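Local coordinates for prephenate dehydrogenase (Aquifex aeolicus, PDB 2G5C), which probably catalyses the NAD-dependent oxidative decarboxylation of prephenate to 4-hydroxyphenylpyruvate, a step in tyrosine biosynthesis, and binds NAD in its nucleotide-binding domain, at residues A[263-266]-A[267-271]; A[194-197]-A[198-202]; A[148-151]-A[152-155]; A[69-72]-A[73-76]. All coordinates share one frame; numbering follows the deposited sequence.

Contact 1: A[263-266]-A[267-271]; sequences AEEE and LVEYL
Ala263 and Leu267 open the helix at its first turn, where the amide of Leu267 donates to Ala263 O, with N 2.8 Å from O. The next bonds follow the same four-residue spacing: Val268 N to Glu264 O is weak at 3.3 Å, whereas Tyr270 N to Glu266 O is 3.0 Å. Ala263 is the N-cap residue and brings no polar side chain to that end.

Of the side chains, Glu265 and Glu269 lie one turn apart on the outer face. Glu265 has CG anti to its backbone N (chi1 168°) and bends at chi2, which carries OE2 to 3.2 Å from OE2 of Glu269; the two carboxylate planes are 66° apart. Two acceptors of like charge stand close here, which may raise the pKa of one of them.

Helix 264-279 packs back on helix 238-260, in a region largely predicted to be coiled coil, and Leu267 and Tyr270 both rest on Leu255 of that neighbour. Tyr270 also lays its ring almost parallel to that of His254, and Glu266 turns its OE1 to a salt bridge with Arg261. From the second subunit Arg231 donates to Glu264 O and packs on Leu267 and Val268, while Phe192 of that subunit packs on Leu271.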
loop_
_atom_site.group_PDB
_atom_site.type_symbol
_atom_site.label_atom_id
_atom_site.label_comp_id
_atom_site.label_asym_id
_atom_site.label_seq_id
_atom_site.Cartn_x
_atom_site.Cartn_y
_atom_site.Cartn_z
ATOM N N ALA A 263 -11.603 19.797 13.694
ATOM C CA ALA A 263 -11.014 19.669 15.030
ATOM C C ALA A 263 -9.507 19.616 14.803
ATOM O O ALA A 263 -8.903 18.549 14.840
ATOM C CB ALA A 263 -11.484 18.389 15.704
ATOM N N GLU A 264 -8.916 20.777 14.569
ATOM C CA GLU A 264 -7.487 20.870 14.273
ATOM C C GLU A 264 -6.541 20.129 15.210
ATOM O O GLU A 264 -5.654 19.417 14.741
ATOM C CB GLU A 264 -7.076 22.346 14.138
ATOM C CG GLU A 264 -7.322 23.207 15.363
ATOM C CD GLU A 264 -6.084 23.367 16.230
ATOM O OE1 GLU A 264 -5.001 22.903 15.814
ATOM O OE2 GLU A 264 -6.194 23.968 17.321
ATOM N N GLU A 265 -6.726 20.272 16.520
ATOM C CA GLU A 265 -5.853 19.599 17.479
ATOM C C GLU A 265 -6.146 18.107 17.597
ATOM O O GLU A 265 -5.223 17.295 17.677
ATOM C CB GLU A 265 -5.971 20.260 18.857
ATOM C CG GLU A 265 -5.327 19.481 20.008
ATOM C CD GLU A 265 -3.821 19.315 19.862
ATOM O OE1 GLU A 265 -3.191 20.115 19.142
ATOM O OE2 GLU A 265 -3.266 18.385 20.485
ATOM N N GLU A 266 -7.424 17.735 17.605
ATOM C CA GLU A 266 -7.760 16.328 17.721
ATOM C C GLU A 266 -7.321 15.569 16.470
ATOM O O GLU A 266 -6.954 14.394 16.547
ATOM C CB GLU A 266 -9.263 16.128 17.945
ATOM C CG GLU A 266 -9.582 14.745 18.523
ATOM C CD GLU A 266 -11.045 14.572 18.891
ATOM O OE1 GLU A 266 -11.744 15.589 19.028
ATOM O OE2 GLU A 266 -11.489 13.416 19.052
ATOM N N LEU A 267 -7.354 16.243 15.324
ATOM C CA LEU A 267 -6.950 15.605 14.076
ATOM C C LEU A 267 -5.457 15.288 14.126
ATOM O O LEU A 267 -5.041 14.175 13.795
ATOM C CB LEU A 267 -7.264 16.508 12.877
ATOM C CG LEU A 267 -6.999 15.942 11.474
ATOM C CD1 LEU A 267 -7.565 14.541 11.353
ATOM C CD2 LEU A 267 -7.615 16.854 10.418
ATOM N N VAL A 268 -4.651 16.261 14.548
ATOM C CA VAL A 268 -3.219 16.018 14.629
ATOM C C VAL A 268 -2.923 14.883 15.613
ATOM O O VAL A 268 -2.054 14.055 15.357
ATOM C CB VAL A 268 -2.423 17.302 15.015
ATOM C CG1 VAL A 268 -2.809 17.791 16.407
ATOM C CG2 VAL A 268 -0.925 17.010 14.958
ATOM N N GLU A 269 -3.659 14.818 16.721
ATOM C CA GLU A 269 -3.422 13.751 17.688
ATOM C C GLU A 269 -3.775 12.382 17.112
ATOM O O GLU A 269 -3.118 11.386 17.409
ATOM C CB GLU A 269 -4.237 13.977 18.958
ATOM C CG GLU A 269 -3.925 15.258 19.689
ATOM C CD GLU A 269 -4.844 15.464 20.871
ATOM O OE1 GLU A 269 -6.074 15.330 20.694
ATOM O OE2 GLU A 269 -4.342 15.757 21.974
ATOM N N TYR A 270 -4.826 12.337 16.298
ATOM C CA TYR A 270 -5.263 11.096 15.679
ATOM C C TYR A 270 -4.156 10.586 14.764
ATOM O O TYR A 270 -3.794 9.400 14.782
ATOM C CB TYR A 270 -6.533 11.358 14.862
ATOM C CG TYR A 270 -7.077 10.167 14.104
ATOM C CD1 TYR A 270 -8.181 9.455 14.576
ATOM C CD2 TYR A 270 -6.512 9.777 12.888
ATOM C CE1 TYR A 270 -8.715 8.387 13.850
ATOM C CE2 TYR A 270 -7.036 8.714 12.159
ATOM C CZ TYR A 270 -8.138 8.027 12.640
ATOM O OH TYR A 270 -8.677 7.008 11.895
ATOM N N LEU A 271 -3.621 11.506 13.969
ATOM C CA LEU A 271 -2.581 11.191 12.997
ATOM C C LEU A 271 -1.261 10.855 13.663
ATOM O O LEU A 271 -0.529 9.990 13.198
ATOM C CB LEU A 271 -2.421 12.362 12.025
ATOM C CG LEU A 271 -3.722 12.654 11.252
ATOM C CD1 LEU A 271 -3.552 13.873 10.366
ATOM C CD2 LEU A 271 -4.091 11.436 10.420
#

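Contact 2: A[194-197]-A[198-202]; sequences LVDT and LIHMS
The His200 imidazole meets the peptide oxygen of Asp196 edge-on: ND1 donates to Asp196 O at 3.0 Å with an angle of 166°, and the oxygen lies in the ring plane. The Asp196 carboxylate, its plane turned 45° from the ring, reaches the CE1 corner with OD1, 3.3 Å away. Having CG anti to the carbonyl carbon and beside its own N (chi1 -67°), the ring folds back over the preceding turn, where ND1 can find this oxygen.

Asp196 O is gripped twice, because the amide of His200 also donates to it at 3.0 Å. Leu198 N to Leu194 O and Ile199 N to Val195 O complete regular turns near the C-terminal part of helix 173-201, in the dimerization domain. Thr197 and the selenomethionine Met201 run side by side, CG2 at 3.7 Å from SE, while the Thr197 hydroxyl is bonded to Ala193 O. Further on, Ser202 OG donates to Leu198 O, 2.7 Å away.

The second subunit covers much of this turn: its Ser251 bonds OD2 of Asp196, its Tyr270 packs on the same residue, and its Tyr178 bonds the Met201 carbonyl. Replacing Asp196 by an alanine is likely to leave Ser251 of the second subunit without this partner and to take away part of the packing on Tyr270 of that subunit. Because Glu273 of the second subunit brings another negative charge close to OD1, the Asp196 carboxylate may have a raised pKa, and the bond between Ser251 of that subunit and OD2 may offset part of the repulsion.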
loop_
_atom_site.group_PDB
_atom_site.type_symbol
_atom_site.label_atom_id
_atom_site.label_comp_id
_atom_site.label_asym_id
_atom_site.label_seq_id
_atom_site.Cartn_x
_atom_site.Cartn_y
_atom_site.Cartn_z
ATOM N N LEU A 194 -10.877 0.971 -3.463
ATOM C CA LEU A 194 -10.185 2.180 -3.921
ATOM C C LEU A 194 -10.181 2.216 -5.452
ATOM O O LEU A 194 -10.380 3.272 -6.062
ATOM C CB LEU A 194 -8.727 2.195 -3.436
ATOM C CG LEU A 194 -8.248 3.193 -2.381
ATOM C CD1 LEU A 194 -8.782 4.587 -2.703
ATOM C CD2 LEU A 194 -8.696 2.741 -1.006
ATOM N N VAL A 195 -9.924 1.060 -6.061
ATOM C CA VAL A 195 -9.905 0.950 -7.517
ATOM C C VAL A 195 -11.299 1.274 -8.046
ATOM O O VAL A 195 -11.443 2.041 -8.992
ATOM C CB VAL A 195 -9.491 -0.475 -7.980
ATOM C CG1 VAL A 195 -9.666 -0.611 -9.496
ATOM C CG2 VAL A 195 -8.033 -0.745 -7.602
ATOM N N ASP A 196 -12.331 0.707 -7.423
ATOM C CA ASP A 196 -13.690 0.979 -7.875
ATOM C C ASP A 196 -13.959 2.476 -7.776
ATOM O O ASP A 196 -14.598 3.069 -8.653
ATOM C CB ASP A 196 -14.707 0.216 -7.024
ATOM C CG ASP A 196 -16.117 0.347 -7.556
ATOM O OD1 ASP A 196 -16.398 -0.237 -8.628
ATOM O OD2 ASP A 196 -16.938 1.039 -6.911
ATOM N N THR A 197 -13.448 3.091 -6.714
ATOM C CA THR A 197 -13.634 4.521 -6.481
ATOM C C THR A 197 -13.025 5.383 -7.585
ATOM O O THR A 197 -13.662 6.317 -8.074
ATOM C CB THR A 197 -13.012 4.960 -5.130
ATOM O OG1 THR A 197 -13.561 4.177 -4.065
ATOM C CG2 THR A 197 -13.312 6.426 -4.861
ATOM N N LEU A 198 -11.785 5.083 -7.964
ATOM C CA LEU A 198 -11.123 5.845 -9.014
ATOM C C LEU A 198 -11.885 5.679 -10.321
ATOM O O LEU A 198 -11.971 6.613 -11.113
ATOM C CB LEU A 198 -9.667 5.395 -9.174
ATOM C CG LEU A 198 -8.636 6.165 -8.331
ATOM C CD1 LEU A 198 -9.096 6.291 -6.888
ATOM C CD2 LEU A 198 -7.304 5.444 -8.399
ATOM N N ILE A 199 -12.440 4.492 -10.547
ATOM C CA ILE A 199 -13.223 4.261 -11.761
ATOM C C ILE A 199 -14.448 5.190 -11.774
ATOM O O ILE A 199 -14.680 5.911 -12.744
ATOM C CB ILE A 199 -13.687 2.779 -11.862
ATOM C CG1 ILE A 199 -12.510 1.900 -12.294
ATOM C CG2 ILE A 199 -14.858 2.656 -12.839
ATOM C CD1 ILE A 199 -12.772 0.401 -12.221
ATOM N N HIS A 200 -15.211 5.199 -10.684
ATOM C CA HIS A 200 -16.408 6.034 -10.617
ATOM C C HIS A 200 -16.217 7.525 -10.342
ATOM O O HIS A 200 -17.116 8.320 -10.620
ATOM C CB HIS A 200 -17.400 5.433 -9.618
ATOM C CG HIS A 200 -17.958 4.117 -10.063
ATOM N ND1 HIS A 200 -17.281 2.928 -9.902
ATOM C CD2 HIS A 200 -19.092 3.814 -10.739
ATOM C CE1 HIS A 200 -17.971 1.949 -10.460
ATOM N NE2 HIS A 200 -19.074 2.461 -10.977
HETATM N N MSE A 201 -15.063 7.923 -9.813
HETATM C CA MSE A 201 -14.838 9.342 -9.563
HETATM C C MSE A 201 -14.071 10.012 -10.699
HETATM O O MSE A 201 -13.869 11.229 -10.702
HETATM C CB MSE A 201 -14.152 9.550 -8.205
HETATM C CG MSE A 201 -15.115 9.245 -7.066
HETATM SE SE MSE A 201 -14.608 9.868 -5.319
HETATM C CE MSE A 201 -15.031 11.751 -5.493
ATOM N N SER A 202 -13.644 9.219 -11.673
ATOM C CA SER A 202 -12.966 9.797 -12.824
ATOM C C SER A 202 -14.065 10.523 -13.597
ATOM O O SER A 202 -15.238 10.155 -13.506
ATOM C CB SER A 202 -12.348 8.712 -13.706
ATOM O OG SER A 202 -11.147 8.210 -13.152
#

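Contact 3: A[148-151]-A[152-155]; sequences KTDK and KRLK
This is a helix N-terminal cap on the surface of the nucleotide-binding domain, where Asp150, the last residue of the loop after strand 140-143, meets Arg153 in the first turn of helix 151-163. The Asp150 side chain accepts from the amide of Arg153, OD2 to N being 3.3 Å, a weak capping bond. The same oxygen forms a salt bridge with Arg153 NH1 at 3.0 Å. With CG of Asp150 anti to the backbone N (chi1 176°), the carboxylate swings over the helix start, so that one OD2 serves both backbone and guanidinium. NH1 comes from above the carboxylate plane, 46° out of it, while OD2 sits at the guanidinium edge; the two planes are 53° apart.

The extended Arg153 chain runs past the aspartate, its CG 3.0 Å from OD2, and NH2 goes on to bond Ala90 O. The backbone of the turn is held by Leu154 N to Asp150 O, 2.8 Å, and by Lys155 N to Lys151 O, 3.1 Å.

Helix 151-163 is the connection of a beta-alpha-beta crossover: strands 140-143 and 167-170 lie side by side and parallel at one end of the sheet. Leu154 is its buried residue here, resting on Val115 of strand 114-120 and on Pro145, while the methyl CG2 of Thr149 approaches its CB at 4.2 Å. The Thr149 hydroxyl is bonded to Thr146 N. On the exposed flank Lys151 and Lys155 carry their ammonium groups 5.7 Å apart, NZ to NZ, a like-charged pair that solvent would be expected to screen.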
loop_
_atom_site.group_PDB
_atom_site.type_symbol
_atom_site.label_atom_id
_atom_site.label_comp_id
_atom_site.label_asym_id
_atom_site.label_seq_id
_atom_site.Cartn_x
_atom_site.Cartn_y
_atom_site.Cartn_z
ATOM N N LYS A 148 -9.048 -32.267 18.762
ATOM C CA LYS A 148 -9.075 -33.538 18.043
ATOM C C LYS A 148 -7.786 -33.783 17.265
ATOM O O LYS A 148 -7.584 -34.864 16.711
ATOM C CB LYS A 148 -10.257 -33.570 17.071
ATOM C CG LYS A 148 -11.605 -33.322 17.724
ATOM C CD LYS A 148 -12.736 -33.451 16.717
ATOM C CE LYS A 148 -14.083 -33.151 17.359
ATOM N NZ LYS A 148 -15.210 -33.353 16.406
ATOM N N THR A 149 -6.916 -32.778 17.223
ATOM C CA THR A 149 -5.650 -32.888 16.504
ATOM C C THR A 149 -4.716 -33.914 17.135
ATOM O O THR A 149 -4.602 -33.996 18.356
ATOM C CB THR A 149 -4.924 -31.527 16.445
ATOM O OG1 THR A 149 -5.758 -30.570 15.783
ATOM C CG2 THR A 149 -3.616 -31.654 15.683
ATOM N N ASP A 150 -4.045 -34.687 16.286
ATOM C CA ASP A 150 -3.115 -35.717 16.734
ATOM C C ASP A 150 -1.741 -35.121 17.034
ATOM O O ASP A 150 -1.050 -34.645 16.133
ATOM C CB ASP A 150 -3.010 -36.808 15.660
ATOM C CG ASP A 150 -1.992 -37.873 16.003
ATOM O OD1 ASP A 150 -1.881 -38.237 17.193
ATOM O OD2 ASP A 150 -1.311 -38.359 15.078
ATOM N N LYS A 151 -1.352 -35.152 18.306
ATOM C CA LYS A 151 -0.071 -34.604 18.746
ATOM C C LYS A 151 1.122 -35.080 17.933
ATOM O O LYS A 151 2.035 -34.302 17.649
ATOM C CB LYS A 151 0.169 -34.923 20.226
ATOM C CG LYS A 151 -0.510 -33.961 21.190
ATOM C CD LYS A 151 0.027 -32.544 21.020
ATOM C CE LYS A 151 -0.637 -31.568 21.984
ATOM N NZ LYS A 151 -0.199 -30.160 21.739
ATOM N N LYS A 152 1.124 -36.357 17.567
ATOM C CA LYS A 152 2.222 -36.909 16.788
ATOM C C LYS A 152 2.255 -36.296 15.392
ATOM O O LYS A 152 3.324 -35.966 14.878
ATOM C CB LYS A 152 2.092 -38.431 16.695
ATOM C CG LYS A 152 2.073 -39.131 18.050
ATOM C CD LYS A 152 3.310 -38.779 18.876
ATOM C CE LYS A 152 3.262 -39.413 20.261
ATOM N NZ LYS A 152 3.211 -40.901 20.193
ATOM N N ARG A 153 1.084 -36.140 14.781
ATOM C CA ARG A 153 0.999 -35.557 13.446
ATOM C C ARG A 153 1.295 -34.059 13.466
ATOM O O ARG A 153 1.842 -33.517 12.506
ATOM C CB ARG A 153 -0.382 -35.810 12.840
ATOM C CG ARG A 153 -0.595 -37.234 12.348
ATOM C CD ARG A 153 -1.917 -37.357 11.606
ATOM N NE ARG A 153 -2.037 -38.613 10.870
ATOM C CZ ARG A 153 -2.211 -39.804 11.432
ATOM N NH1 ARG A 153 -2.288 -39.918 12.751
ATOM N NH2 ARG A 153 -2.314 -40.885 10.673
ATOM N N LEU A 154 0.937 -33.391 14.558
ATOM C CA LEU A 154 1.195 -31.955 14.680
ATOM C C LEU A 154 2.699 -31.718 14.720
ATOM O O LEU A 154 3.232 -30.889 13.979
ATOM C CB LEU A 154 0.570 -31.393 15.958
ATOM C CG LEU A 154 0.848 -29.905 16.211
ATOM C CD1 LEU A 154 0.181 -29.067 15.120
ATOM C CD2 LEU A 154 0.334 -29.496 17.581
ATOM N N LYS A 155 3.376 -32.457 15.595
ATOM C CA LYS A 155 4.818 -32.341 15.749
ATOM C C LYS A 155 5.514 -32.645 14.433
ATOM O O LYS A 155 6.487 -31.988 14.070
ATOM C CB LYS A 155 5.319 -33.302 16.834
ATOM C CG LYS A 155 4.811 -32.988 18.234
ATOM C CD LYS A 155 5.459 -33.895 19.273
ATOM C CE LYS A 155 4.907 -33.631 20.669
ATOM N NZ LYS A 155 5.128 -32.225 21.112
#

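Contact 4: A[69-72]-A[73-76]; sequences SSPV and RTFR. With NAD (nicotinamide-adenine-dinucleotide), chain E.
Val72 and Phe75 share the largest part of the contact, with Val72 lying over one face of the Phe75 ring: its CA is 3.8 Å from the ring centroid and 18° off the normal, a CH-pi contact. The methyl CG2 of Val72 comes to 4.2 Å from CE2 of the same ring. At the ring's edge, near its plane, sits the carbonyl oxygen of Ser70, 2.9 Å from CE1. That oxygen also takes a bond from the ribose hydroxyl O3D of NAD at 2.5 Å, and thus touches both the ring edge and the cofactor.

Strand 65-68, helix 72-85 and strand 91-94 make a beta-alpha-beta unit of the Rossmann fold, and the loop between strand and helix meets the dinucleotide. Thr74 closes this turn. Its OG1, placed between backbone N and carbonyl carbon by chi1 67°, accepts from Ser70 OG at 2.7 Å and donates to Pro71 O at 2.6 Å, in the carbonyl plane. The amide of Thr74 grips the same Pro71 oxygen from above that plane. Thr74 CG2 meanwhile lies 3.5 Å from N6A of the adenine amino group. A valine in place of Thr74 would probably leave Ser70 OG without its acceptor and Pro71 O held by a single donor.

One water links Val72 O to N and NH1 of Arg76, while Arg73 reaches salt bridges with Asp232 and with Glu264 of the second subunit.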
loop_
_atom_site.group_PDB
_atom_site.type_symbol
_atom_site.label_atom_id
_atom_site.label_comp_id
_atom_site.label_asym_id
_atom_site.label_seq_id
_atom_site.Cartn_x
_atom_site.Cartn_y
_atom_site.Cartn_z
ATOM N N SER A 69 -2.465 -28.029 -1.753
ATOM C CA SER A 69 -1.966 -26.771 -2.282
ATOM C C SER A 69 -2.792 -26.278 -3.459
ATOM O O SER A 69 -2.307 -25.528 -4.303
ATOM C CB SER A 69 -0.512 -26.954 -2.706
ATOM O OG SER A 69 0.211 -27.620 -1.684
ATOM N N SER A 70 -4.042 -26.720 -3.513
ATOM C CA SER A 70 -4.964 -26.318 -4.563
ATOM C C SER A 70 -5.871 -25.241 -3.965
ATOM O O SER A 70 -5.703 -24.857 -2.810
ATOM C CB SER A 70 -5.794 -27.527 -5.013
ATOM O OG SER A 70 -6.431 -28.150 -3.906
ATOM N N PRO A 71 -6.824 -24.718 -4.747
ATOM C CA PRO A 71 -7.702 -23.689 -4.180
ATOM C C PRO A 71 -8.489 -24.225 -2.981
ATOM O O PRO A 71 -8.955 -25.369 -2.992
ATOM C CB PRO A 71 -8.594 -23.322 -5.360
ATOM C CG PRO A 71 -7.647 -23.458 -6.524
ATOM C CD PRO A 71 -6.954 -24.771 -6.213
ATOM N N VAL A 72 -8.630 -23.411 -1.940
ATOM C CA VAL A 72 -9.357 -23.849 -0.753
ATOM C C VAL A 72 -10.743 -24.396 -1.096
ATOM O O VAL A 72 -11.246 -25.294 -0.423
ATOM C CB VAL A 72 -9.495 -22.698 0.280
ATOM C CG1 VAL A 72 -10.502 -23.075 1.358
ATOM C CG2 VAL A 72 -8.142 -22.423 0.920
ATOM N N ARG A 73 -11.357 -23.856 -2.143
ATOM C CA ARG A 73 -12.678 -24.315 -2.566
ATOM C C ARG A 73 -12.666 -25.795 -2.932
ATOM O O ARG A 73 -13.704 -26.447 -2.910
ATOM C CB ARG A 73 -13.158 -23.521 -3.784
ATOM C CG ARG A 73 -13.752 -22.155 -3.481
ATOM C CD ARG A 73 -15.124 -22.262 -2.811
ATOM N NE ARG A 73 -15.785 -20.960 -2.713
ATOM C CZ ARG A 73 -16.251 -20.275 -3.754
ATOM N NH1 ARG A 73 -16.138 -20.761 -4.983
ATOM N NH2 ARG A 73 -16.829 -19.095 -3.569
ATOM N N THR A 74 -11.493 -26.322 -3.266
ATOM C CA THR A 74 -11.375 -27.725 -3.669
ATOM C C THR A 74 -11.032 -28.695 -2.545
ATOM O O THR A 74 -11.111 -29.913 -2.722
ATOM C CB THR A 74 -10.311 -27.901 -4.775
ATOM O OG1 THR A 74 -9.009 -27.611 -4.247
ATOM C CG2 THR A 74 -10.601 -26.976 -5.942
ATOM N N PHE A 75 -10.649 -28.158 -1.395
ATOM C CA PHE A 75 -10.268 -28.985 -0.259
ATOM C C PHE A 75 -11.330 -29.989 0.186
ATOM O O PHE A 75 -11.041 -31.177 0.321
ATOM C CB PHE A 75 -9.872 -28.095 0.923
ATOM C CG PHE A 75 -8.537 -27.407 0.753
ATOM C CD1 PHE A 75 -7.984 -27.217 -0.513
ATOM C CD2 PHE A 75 -7.848 -26.929 1.864
ATOM C CE1 PHE A 75 -6.762 -26.561 -0.672
ATOM C CE2 PHE A 75 -6.628 -26.272 1.720
ATOM C CZ PHE A 75 -6.081 -26.086 0.448
ATOM N N ARG A 76 -12.552 -29.520 0.412
ATOM C CA ARG A 76 -13.614 -30.412 0.869
ATOM C C ARG A 76 -13.900 -31.569 -0.091
ATOM O O ARG A 76 -14.042 -32.714 0.343
ATOM C CB ARG A 76 -14.891 -29.612 1.144
ATOM C CG ARG A 76 -14.771 -28.658 2.331
ATOM C CD ARG A 76 -16.083 -27.936 2.599
ATOM N NE ARG A 76 -16.027 -27.058 3.771
ATOM C CZ ARG A 76 -15.376 -25.899 3.821
ATOM N NH1 ARG A 76 -14.710 -25.454 2.767
ATOM N NH2 ARG A 76 -15.397 -25.177 4.933
HETATM P PA NAD E . -1.720 -21.659 -8.371
HETATM O O1A NAD E . -0.322 -21.352 -8.714
HETATM O O2A NAD E . -2.775 -21.094 -9.297
HETATM O O5B NAD E . -1.820 -23.245 -8.268
HETATM C C5B NAD E . -3.044 -23.849 -7.964
HETATM C C4B NAD E . -3.074 -25.236 -8.580
HETATM O O4B NAD E . -4.342 -25.745 -8.259
HETATM C C3B NAD E . -3.004 -25.220 -10.124
HETATM O O3B NAD E . -1.886 -25.944 -10.621
HETATM C C2B NAD E . -4.365 -25.788 -10.536
HETATM O O2B NAD E . -4.397 -26.505 -11.752
HETATM C C1B NAD E . -4.675 -26.607 -9.306
HETATM N N9A NAD E . -6.059 -27.054 -9.067
HETATM C C8A NAD E . -7.239 -26.365 -9.219
HETATM N N7A NAD E . -8.257 -27.174 -8.880
HETATM C C5A NAD E . -7.752 -28.373 -8.511
HETATM C C6A NAD E . -8.311 -29.581 -8.067
HETATM N N6A NAD E . -9.618 -29.716 -7.930
HETATM N N1A NAD E . -7.477 -30.658 -7.762
HETATM C C2A NAD E . -6.093 -30.545 -7.896
HETATM N N3A NAD E . -5.530 -29.354 -8.335
HETATM C C4A NAD E . -6.358 -28.298 -8.632
HETATM O O3 NAD E . -2.086 -21.172 -6.852
HETATM P PN NAD E . -1.044 -20.981 -5.644
HETATM O O1N NAD E . 0.015 -22.001 -5.774
HETATM O O2N NAD E . -0.597 -19.561 -5.652
HETATM O O5D NAD E . -1.855 -21.195 -4.265
HETATM C C5D NAD E . -2.429 -22.444 -3.932
HETATM C C4D NAD E . -3.050 -22.457 -2.517
HETATM O O4D NAD E . -2.164 -21.843 -1.595
HETATM C C3D NAD E . -4.410 -21.775 -2.310
HETATM O O3D NAD E . -5.269 -22.678 -1.611
HETATM C C2D NAD E . -4.133 -20.525 -1.489
HETATM O O2D NAD E . -5.191 -20.202 -0.591
HETATM C C1D NAD E . -2.812 -20.868 -0.804
HETATM N N1N NAD E . -1.855 -19.739 -0.583
HETATM C C2N NAD E . -1.502 -18.948 -1.674
HETATM C C3N NAD E . -0.609 -17.882 -1.503
HETATM C C7N NAD E . -0.237 -17.043 -2.690
HETATM O O7N NAD E . 0.636 -16.010 -2.489
HETATM N N7N NAD E . -0.708 -17.250 -3.907
HETATM C C4N NAD E . -0.078 -17.628 -0.208
HETATM C C5N NAD E . -0.444 -18.437 0.892
HETATM C C6N NAD E . -1.342 -19.498 0.688
HETATM O O HOH W 1 -13.427 -26.577 0.409
#

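How the contacts relate
Contacts 3 and 4 belong to the nucleotide-binding domain, their centres about 22 Å apart; contact 4 touches NAD, whereas contact 3 lies on the surface, away from the cofactor site. Contacts 1 and 2 sit on helices of the dimerization part, about 28 Å between centres within one chain, with no touch between them. Across the dimer they come together, since Tyr270 of the second subunit packs on Asp196. Contact 1 is about 46 Å from contact 4 in its own chain, centre to centre, yet Arg73 of contact 4 forms a salt bridge with Glu264 of the second subunit, joining one chain's cofactor region to the other's C-terminal helix.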